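Local coordinates for Galactose/lactose metabolism regulatory protein GAL80 (Saccharomyces cerevisiae, PDB 3BTV), which binds the transcriptional activator GAL4 and blocks it in the absence of an inducing sugar, repressing the lactose and galactose metabolic genes, at residues T76-P79 with S83-S86; Q154-P159 with L405-I410; K165-Q170 with L320-S325; E244-D247 with N251-G254. The protein carries 1 engineered substitution. All blocks are in the same frame, centred on the assembly; numbering follows the deposited sequence.

Contact 1: residues T76-P79 with S83-S86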
# COMPACT_ATOMS: atom_id res chain seq x y z
N THR B 76 27.54 -13.67 40.17
CA THR B 76 28.89 -13.19 40.36
C THR B 76 29.31 -12.38 39.14
O THR B 76 29.01 -12.77 38.01
CB THR B 76 29.88 -14.35 40.60
OG1 THR B 76 29.80 -15.28 39.51
CG2 THR B 76 29.54 -15.08 41.89
N ALA B 77 29.99 -11.26 39.36
CA ALA B 77 30.39 -10.37 38.28
C ALA B 77 31.75 -10.76 37.68
O ALA B 77 32.79 -10.52 38.29
CB ALA B 77 30.43 -8.93 38.77
N PHE B 78 31.72 -11.34 36.49
CA PHE B 78 32.94 -11.79 35.83
C PHE B 78 33.73 -10.63 35.25
O PHE B 78 33.15 -9.65 34.77
CB PHE B 78 32.64 -12.84 34.76
CG PHE B 78 32.18 -14.16 35.33
CD1 PHE B 78 30.95 -14.27 35.96
CD2 PHE B 78 32.99 -15.28 35.23
CE1 PHE B 78 30.54 -15.48 36.48
CE2 PHE B 78 32.58 -16.49 35.76
CZ PHE B 78 31.35 -16.60 36.39
N PRO B 79 35.07 -10.74 35.29
CA PRO B 79 36.01 -9.68 34.90
C PRO B 79 36.18 -9.60 33.39
O PRO B 79 36.23 -8.50 32.83
CB PRO B 79 37.34 -10.13 35.53
CG PRO B 79 37.02 -11.37 36.34
CD PRO B 79 35.78 -11.94 35.75
N SER B 83 36.30 -15.36 31.04
CA SER B 83 35.86 -15.96 32.30
C SER B 83 34.34 -16.18 32.27
O SER B 83 33.86 -17.27 32.55
CB SER B 83 36.25 -15.07 33.47
OG SER B 83 35.82 -13.73 33.27
N PHE B 84 33.61 -15.13 31.93
CA PHE B 84 32.15 -15.20 31.82
C PHE B 84 31.71 -16.40 30.98
O PHE B 84 30.94 -17.25 31.44
CB PHE B 84 31.59 -13.90 31.24
CG PHE B 84 30.08 -13.88 31.08
CD1 PHE B 84 29.26 -13.56 32.16
CD2 PHE B 84 29.49 -14.17 29.86
CE1 PHE B 84 27.89 -13.54 32.03
CE2 PHE B 84 28.10 -14.14 29.71
CZ PHE B 84 27.30 -13.83 30.80
N ALA B 85 32.21 -16.48 29.75
CA ALA B 85 31.77 -17.50 28.79
C ALA B 85 32.23 -18.90 29.17
O ALA B 85 31.57 -19.89 28.82
CB ALA B 85 32.25 -17.14 27.39
N SER B 86 33.36 -18.99 29.87
CA SER B 86 33.92 -20.28 30.25
C SER B 86 33.20 -20.88 31.45
O SER B 86 33.08 -22.10 31.56
CB SER B 86 35.41 -20.13 30.56
OG SER B 86 36.12 -19.66 29.43
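Phe78 and Phe84 meet in an offset edge-to-face (T-shaped) stack: the edge of the Phe84 ring is turned toward the face of Phe78, the planes are at 88°, and the centroids lie 6.0 Å apart. Phe84 CG is anti to its own backbone N (chi1 -180°), which carries the ring off the helix toward strand 50-56, where it touches Ala54 and Tyr56. The Phe78 ring meets the helix backbone at an angle, CD2 lying 3.4 Å from Phe84 N, while Ser83 CB sits in the ring plane at its edge, 3.7 Å from CD2. Behind the rings the two CB atoms, Phe78 CB and Phe84 CB, approach to 3.8 Å. Ser83 OG packs against Pro79 CD but bonds to Thr80 O, within the turn itself. The pair joins strand 76-78, an outermost strand of the parallel Rossmann sheet, to helix 81-86 across a tight beta-alpha connection. Replacing Phe78 with alanine would probably leave the Phe84 edge without its aromatic face and open a gap beside the short helix 81-86. With no hydrogen bond crossing between the two segments, the join between them is ring packing and apolar contact.

Contact 2: residues Q154-P159 with L405-I410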
# COMPACT_ATOMS: atom_id res chain seq x y z
N GLN B 154 9.78 -11.27 19.94
CA GLN B 154 8.77 -11.46 20.97
C GLN B 154 7.36 -11.11 20.51
O GLN B 154 6.39 -11.33 21.24
CB GLN B 154 9.12 -10.67 22.23
CG GLN B 154 8.75 -9.20 22.15
CD GLN B 154 9.68 -8.42 21.25
OE1 GLN B 154 10.87 -8.69 21.19
NE2 GLN B 154 9.12 -7.45 20.54
N GLY B 155 7.26 -10.57 19.29
CA GLY B 155 5.97 -10.28 18.69
C GLY B 155 5.19 -11.56 18.45
O GLY B 155 3.96 -11.59 18.50
N ARG B 156 5.93 -12.63 18.19
CA ARG B 156 5.31 -13.94 17.99
C ARG B 156 4.61 -14.42 19.26
O ARG B 156 3.86 -15.40 19.22
CB ARG B 156 6.36 -14.96 17.55
CG ARG B 156 7.01 -14.67 16.21
CD ARG B 156 8.01 -15.77 15.82
NE ARG B 156 8.28 -15.73 14.38
CZ ARG B 156 8.53 -16.80 13.63
NH1 ARG B 156 8.54 -18.00 14.18
NH2 ARG B 156 8.75 -16.66 12.33
N LYS B 157 4.87 -13.76 20.39
CA LYS B 157 4.31 -14.15 21.69
C LYS B 157 3.23 -13.19 22.18
O LYS B 157 2.71 -13.34 23.28
CB LYS B 157 5.41 -14.21 22.76
CG LYS B 157 6.35 -15.39 22.64
CD LYS B 157 5.61 -16.73 22.62
CE LYS B 157 6.54 -17.84 22.14
NZ LYS B 157 5.85 -19.11 21.79
N SER B 158 2.91 -12.19 21.37
CA SER B 158 1.82 -11.28 21.72
C SER B 158 0.49 -12.04 21.75
O SER B 158 0.25 -12.92 20.93
CB SER B 158 1.72 -10.14 20.71
OG SER B 158 0.43 -9.54 20.75
N PRO B 159 -0.38 -11.69 22.70
CA PRO B 159 -1.67 -12.38 22.78
C PRO B 159 -2.51 -12.04 21.55
O PRO B 159 -3.29 -12.86 21.08
CB PRO B 159 -2.31 -11.80 24.05
CG PRO B 159 -1.18 -11.14 24.80
CD PRO B 159 -0.23 -10.67 23.75
N LEU B 405 17.65 -18.60 16.23
CA LEU B 405 18.55 -17.88 15.33
C LEU B 405 18.31 -18.24 13.86
O LEU B 405 18.65 -17.46 12.96
CB LEU B 405 20.00 -18.12 15.74
CG LEU B 405 20.66 -17.02 16.58
CD1 LEU B 405 19.68 -16.37 17.57
CD2 LEU B 405 21.89 -17.56 17.30
N MET B 406 17.73 -19.41 13.59
CA MET B 406 17.39 -19.74 12.21
C MET B 406 16.23 -18.88 11.72
O MET B 406 16.22 -18.43 10.57
CB MET B 406 17.02 -21.21 12.08
CG MET B 406 16.56 -21.55 10.67
SD MET B 406 17.81 -21.10 9.45
CE MET B 406 19.00 -22.39 9.66
N ASP B 407 15.24 -18.66 12.58
CA ASP B 407 14.16 -17.75 12.25
C ASP B 407 14.73 -16.35 12.02
O ASP B 407 14.32 -15.65 11.11
CB ASP B 407 13.10 -17.75 13.36
CG ASP B 407 12.40 -19.09 13.50
OD1 ASP B 407 11.69 -19.50 12.55
OD2 ASP B 407 12.55 -19.75 14.55
N ALA B 408 15.68 -15.96 12.86
CA ALA B 408 16.37 -14.68 12.67
C ALA B 408 17.07 -14.63 11.32
O ALA B 408 16.98 -13.64 10.59
CB ALA B 408 17.39 -14.45 13.79
N LEU B 409 17.78 -15.70 10.98
CA LEU B 409 18.57 -15.75 9.75
C LEU B 409 17.67 -15.57 8.52
O LEU B 409 17.94 -14.76 7.64
CB LEU B 409 19.33 -17.07 9.68
CG LEU B 409 20.32 -17.25 8.52
CD1 LEU B 409 21.34 -16.13 8.53
CD2 LEU B 409 20.98 -18.61 8.62
N ILE B 410 16.56 -16.31 8.49
CA ILE B 410 15.60 -16.20 7.41
C ILE B 410 15.07 -14.76 7.28
O ILE B 410 14.94 -14.23 6.17
CB ILE B 410 14.46 -17.20 7.61
CG1 ILE B 410 14.97 -18.64 7.43
CG2 ILE B 410 13.27 -16.89 6.69
CD1 ILE B 410 14.08 -19.70 8.05
O HOH W 1 10.43 -18.46 10.46
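Arg156 and Asp407 form a buried, water-bridged ion pair between the 3-10 turn that follows strand 148-152, the last of the parallel Rossmann sheet, and the first turn of helix 405-424. The two segments are far apart in sequence, and even the closest alpha carbons, Arg156 CA and Asp407 CA, are 11.2 Å apart, so the long arginine bridges most of the gap. Its CG is anti to the carbonyl carbon (chi1 -64°) and the chain then runs extended to NE, delivering the guanidinium to the helix. The salt bridge is long, with Arg156 NH1 3.9 Å from Asp407 OD1. The oxygen lies well out of the guanidinium plane, the planes of the two groups are 49° apart, and no N-H points at it. A water closes the gap instead: it accepts from Arg156 NH2 at 3.1 Å and donates to Asp407 OD1 at 2.7 Å. Both groups have firmer partners nearby. Arg156 NE makes a salt bridge to Asp219, and NH1 a hydrogen bond to Gln395 OE1. Asp407 OD2 accepts hydrogen bonds from the backbone N of Thr404 and of Gln395, and OD1 one from that of Gly396; the bond to Thr404 N, just ahead of the helix, is the carboxylate half of a capping box, and Thr404 OG1 in turn bonds to Met406 N. With backbone donors on both carboxylate oxygens and a guanidinium beside it, Asp407 is likely to stay ionised despite its burial, and the pair works mainly through charge and the shared water.

Contact 3: residues K165-Q170 with L320-S325; sequences KELISQ and LVLYYS
Leu167 packs on Leu320 and Leu322 where helix 159-169 lies against one face of the large, mixed, open beta-sheet of the alpha/beta C-terminal domain, as in the related oxidoreductase family. Strand 319-324 is next to an outermost strand of that sheet, running between strands 305-310 and 352-356, and the nearest alpha carbons across the contact, Leu167 CA and Leu322 CA, are 9.5 Å apart. One methyl does the touching from the helix side. Leu167 CG is anti to the carbonyl carbon, and chi1 of -70° with chi2 of 165° carries CD1 to the strand, where it faces CD1 of Leu322. The modelled spacing of those two methyls is too short to be trusted; the two side chains cross at a slant. The same Leu167 CD1 approaches Leu320 CD2 at 4.4 Å. Leu320 and Leu322, two residues apart on the strand, point to this one face, and Leu306 and Leu308 of the neighbouring strand carry the apolar layer onward. Tyr160 and Arg163, further up the same helix, also rest on Leu320. On the reverse face of the strand Val321 CG1 lies over one face of the Tyr323 ring, 3.3 Å above its plane and displaced toward the rim. Lys165 leaves the helix in another direction, its NZ hydrogen-bonded to the carbonyls of Tyr223 and Phe397. At the helix end two donors share a single carbonyl and come from the same side of its plane: Ser169 OG is 3.0 Å from Glu166 O, and Gln170 N is 2.9 Å from that same Glu166 O.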
# COMPACT_ATOMS: atom_id res chain seq x y z
N LYS B 165 -3.50 -15.53 14.66
CA LYS B 165 -2.97 -16.74 14.04
C LYS B 165 -3.96 -17.90 14.19
O LYS B 165 -4.19 -18.66 13.26
CB LYS B 165 -1.64 -17.14 14.68
CG LYS B 165 -0.93 -18.35 14.01
CD LYS B 165 0.47 -18.54 14.61
CE LYS B 165 1.14 -19.84 14.18
NZ LYS B 165 1.29 -19.98 12.72
N GLU B 166 -4.53 -18.01 15.39
CA GLU B 166 -5.48 -19.09 15.69
C GLU B 166 -6.70 -18.96 14.79
O GLU B 166 -7.12 -19.93 14.16
CB GLU B 166 -5.90 -19.08 17.16
CG GLU B 166 -4.79 -19.53 18.11
CD GLU B 166 -5.14 -19.34 19.58
OE1 GLU B 166 -6.25 -18.84 19.88
OE2 GLU B 166 -4.30 -19.69 20.44
N LEU B 167 -7.26 -17.75 14.72
CA LEU B 167 -8.44 -17.51 13.89
C LEU B 167 -8.17 -17.84 12.43
O LEU B 167 -8.95 -18.53 11.76
CB LEU B 167 -8.93 -16.07 14.07
CG LEU B 167 -9.52 -15.85 15.47
CD1 LEU B 167 -9.67 -14.39 15.84
CD2 LEU B 167 -10.87 -16.60 15.64
N ILE B 168 -7.05 -17.36 11.93
CA ILE B 168 -6.69 -17.63 10.55
C ILE B 168 -6.51 -19.12 10.30
O ILE B 168 -7.07 -19.65 9.35
CB ILE B 168 -5.42 -16.89 10.16
CG1 ILE B 168 -5.70 -15.39 10.18
CG2 ILE B 168 -4.94 -17.36 8.79
CD1 ILE B 168 -4.43 -14.54 10.08
N SER B 169 -5.74 -19.78 11.16
CA SER B 169 -5.45 -21.19 10.96
C SER B 169 -6.72 -22.03 11.05
O SER B 169 -6.84 -23.05 10.38
CB SER B 169 -4.41 -21.69 11.98
OG SER B 169 -5.00 -21.82 13.26
N GLN B 170 -7.69 -21.59 11.85
CA GLN B 170 -8.94 -22.36 12.00
C GLN B 170 -10.01 -22.05 10.98
O GLN B 170 -11.14 -22.53 11.10
CB GLN B 170 -9.51 -22.16 13.40
CG GLN B 170 -8.61 -22.74 14.46
CD GLN B 170 -9.19 -22.57 15.83
OE1 GLN B 170 -10.03 -21.69 16.06
NE2 GLN B 170 -8.76 -23.41 16.76
N LEU B 320 -7.20 -6.10 18.39
CA LEU B 320 -7.59 -7.02 17.32
C LEU B 320 -9.10 -6.97 17.07
O LEU B 320 -9.92 -7.12 17.99
CB LEU B 320 -7.17 -8.46 17.64
CG LEU B 320 -7.71 -9.59 16.73
CD1 LEU B 320 -7.17 -9.49 15.32
CD2 LEU B 320 -7.35 -10.94 17.32
N VAL B 321 -9.47 -6.75 15.81
CA VAL B 321 -10.86 -6.63 15.42
C VAL B 321 -11.21 -7.60 14.29
O VAL B 321 -10.46 -7.71 13.31
CB VAL B 321 -11.19 -5.21 14.94
CG1 VAL B 321 -12.68 -5.05 14.75
CG2 VAL B 321 -10.68 -4.16 15.96
N LEU B 322 -12.35 -8.27 14.41
CA LEU B 322 -12.87 -9.15 13.38
C LEU B 322 -14.22 -8.66 12.93
O LEU B 322 -15.08 -8.34 13.77
CB LEU B 322 -13.04 -10.56 13.92
CG LEU B 322 -11.81 -11.45 13.97
CD1 LEU B 322 -12.14 -12.64 14.84
CD2 LEU B 322 -11.44 -11.89 12.55
N TYR B 323 -14.43 -8.68 11.62
CA TYR B 323 -15.64 -8.12 11.01
C TYR B 323 -16.24 -9.12 10.06
O TYR B 323 -15.55 -9.66 9.18
CB TYR B 323 -15.33 -6.90 10.15
CG TYR B 323 -14.47 -5.82 10.74
CD1 TYR B 323 -15.05 -4.67 11.25
CD2 TYR B 323 -13.09 -5.92 10.72
CE1 TYR B 323 -14.27 -3.65 11.75
CE2 TYR B 323 -12.30 -4.90 11.21
CZ TYR B 323 -12.90 -3.76 11.73
OH TYR B 323 -12.14 -2.74 12.25
N TYR B 324 -17.55 -9.31 10.19
CA TYR B 324 -18.32 -10.17 9.31
C TYR B 324 -19.51 -9.39 8.76
O TYR B 324 -20.04 -8.49 9.43
CB TYR B 324 -18.85 -11.38 10.08
CG TYR B 324 -19.98 -12.08 9.35
CD1 TYR B 324 -19.72 -13.00 8.34
CD2 TYR B 324 -21.30 -11.79 9.64
CE1 TYR B 324 -20.76 -13.63 7.67
CE2 TYR B 324 -22.34 -12.41 8.97
CZ TYR B 324 -22.06 -13.33 7.99
OH TYR B 324 -23.10 -13.94 7.32
N SER B 325 -19.95 -9.73 7.55
CA SER B 325 -21.14 -9.10 6.98
C SER B 325 -22.07 -10.05 6.23
O SER B 325 -21.63 -11.07 5.70
CB SER B 325 -20.74 -7.94 6.07
OG SER B 325 -19.96 -8.39 4.98

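Contact 4: residues E244-D247 with N251-G254; sequences ELID and NRLG
Asp247 and Asn251 close the hairpin with two hydrogen bonds. Asp247 N donates to Asn251 O at 2.8 Å in a fairly straight bond (161°), and Asn251 N returns one to Asp247 OD1 at 2.7 Å, more bent at 138°. The oxygen is met on its syn side, with the donor 34° out of the carboxylate plane; Asp247 CG, lying between the backbone N and the carbonyl carbon, brings the group there, and Gly250 N adds a weak bond to OD1. Further down, Leu253 N donates to Leu245 O at 2.9 Å. Between these bonds Ile246 and Arg252 form an antiparallel non-hydrogen-bonded pair, their side chains on one face, with Ile246 CG2 3.9 Å from Arg252 CG. Glu244 crosses Arg252 at about a right angle, Glu244 CG lying 3.6 Å from Arg252 NH1 over one face of the guanidinium. The charged ends have other mates: Glu244 OE2 pairs with Arg256, Arg252 NE with Glu191. Leu253 lies to the other side, its CD1 4.0 Å from Leu245 CB and its CD2 against Asp247 CB. Were Asp247 replaced by a leucine, Asn251 N would probably lose its acceptor and the turn would be freer to open. The surface hairpin is thus held mainly by backbone and carboxylate hydrogen bonds, with the Glu244 chain laid over the Arg252 guanidinium and their charges paired outside it.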
# COMPACT_ATOMS: atom_id res chain seq x y z
N GLU B 244 16.03 17.58 12.17
CA GLU B 244 16.07 18.70 13.11
C GLU B 244 16.11 18.16 14.52
O GLU B 244 15.26 17.36 14.91
CB GLU B 244 14.81 19.55 12.95
CG GLU B 244 14.70 20.23 11.60
CD GLU B 244 15.50 21.51 11.53
OE1 GLU B 244 16.11 21.89 12.56
OE2 GLU B 244 15.52 22.16 10.45
N LEU B 245 17.10 18.60 15.29
CA LEU B 245 17.18 18.24 16.70
C LEU B 245 16.01 18.86 17.47
O LEU B 245 15.65 20.01 17.24
CB LEU B 245 18.52 18.70 17.28
CG LEU B 245 19.76 17.90 16.88
CD1 LEU B 245 21.02 18.54 17.43
CD2 LEU B 245 19.63 16.47 17.39
N ILE B 246 15.41 18.09 18.37
CA ILE B 246 14.35 18.60 19.25
C ILE B 246 14.67 18.34 20.73
O ILE B 246 15.45 17.44 21.06
CB ILE B 246 12.96 18.00 18.91
CG1 ILE B 246 13.03 16.47 18.88
CG2 ILE B 246 12.46 18.53 17.59
CD1 ILE B 246 11.67 15.79 19.01
N ASP B 247 14.07 19.13 21.62
CA ASP B 247 14.24 18.94 23.06
C ASP B 247 13.14 18.04 23.62
O ASP B 247 12.27 17.55 22.89
CB ASP B 247 14.24 20.28 23.80
CG ASP B 247 12.90 20.99 23.75
OD1 ASP B 247 11.93 20.43 23.20
OD2 ASP B 247 12.82 22.13 24.26
N ASN B 251 10.22 20.83 21.20
CA ASN B 251 10.60 22.02 20.46
C ASN B 251 11.95 21.86 19.76
O ASN B 251 12.85 21.21 20.29
CB ASN B 251 10.63 23.24 21.38
CG ASN B 251 9.29 23.50 22.03
OD1 ASN B 251 8.29 23.71 21.34
ND2 ASN B 251 9.25 23.47 23.36
N ARG B 252 12.08 22.45 18.58
CA ARG B 252 13.31 22.35 17.80
C ARG B 252 14.42 23.17 18.43
O ARG B 252 14.16 24.20 19.06
CB ARG B 252 13.07 22.75 16.34
CG ARG B 252 12.05 21.86 15.64
CD ARG B 252 12.06 21.99 14.12
NE ARG B 252 11.15 21.03 13.51
CZ ARG B 252 10.88 20.96 12.21
NH1 ARG B 252 11.47 21.79 11.36
NH2 ARG B 252 10.03 20.04 11.75
N LEU B 253 15.66 22.71 18.27
CA LEU B 253 16.81 23.37 18.88
C LEU B 253 17.58 24.23 17.88
O LEU B 253 18.58 24.86 18.23
CB LEU B 253 17.76 22.34 19.51
CG LEU B 253 17.17 21.43 20.59
CD1 LEU B 253 18.12 20.29 20.91
CD2 LEU B 253 16.84 22.22 21.84
N GLY B 254 17.10 24.27 16.64
CA GLY B 254 17.77 25.03 15.60
C GLY B 254 19.11 24.43 15.21
O GLY B 254 20.07 25.15 14.93

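The centre of contact 2 is about 6 Å from the centre of the folded chain, and the others are spread around it. Contact 1, at an outer edge of the Rossmann sheet, has its centre 29 Å from that of contact 2 and 48 Å from that of contact 3, which sits on the opposite side of the chain's centre. Contacts 2 and 3 are neighbours, centres 21 Å and nearest atoms about 6 Å apart, because helix 159-169 starts at the end of segment 154-159 and leads into contact 3. Contact 4 is a surface hairpin whose centre is 36 Å from that of contact 2. Along the chain contact 1 closes first, then contact 2 encloses contact 3, which encloses contact 4.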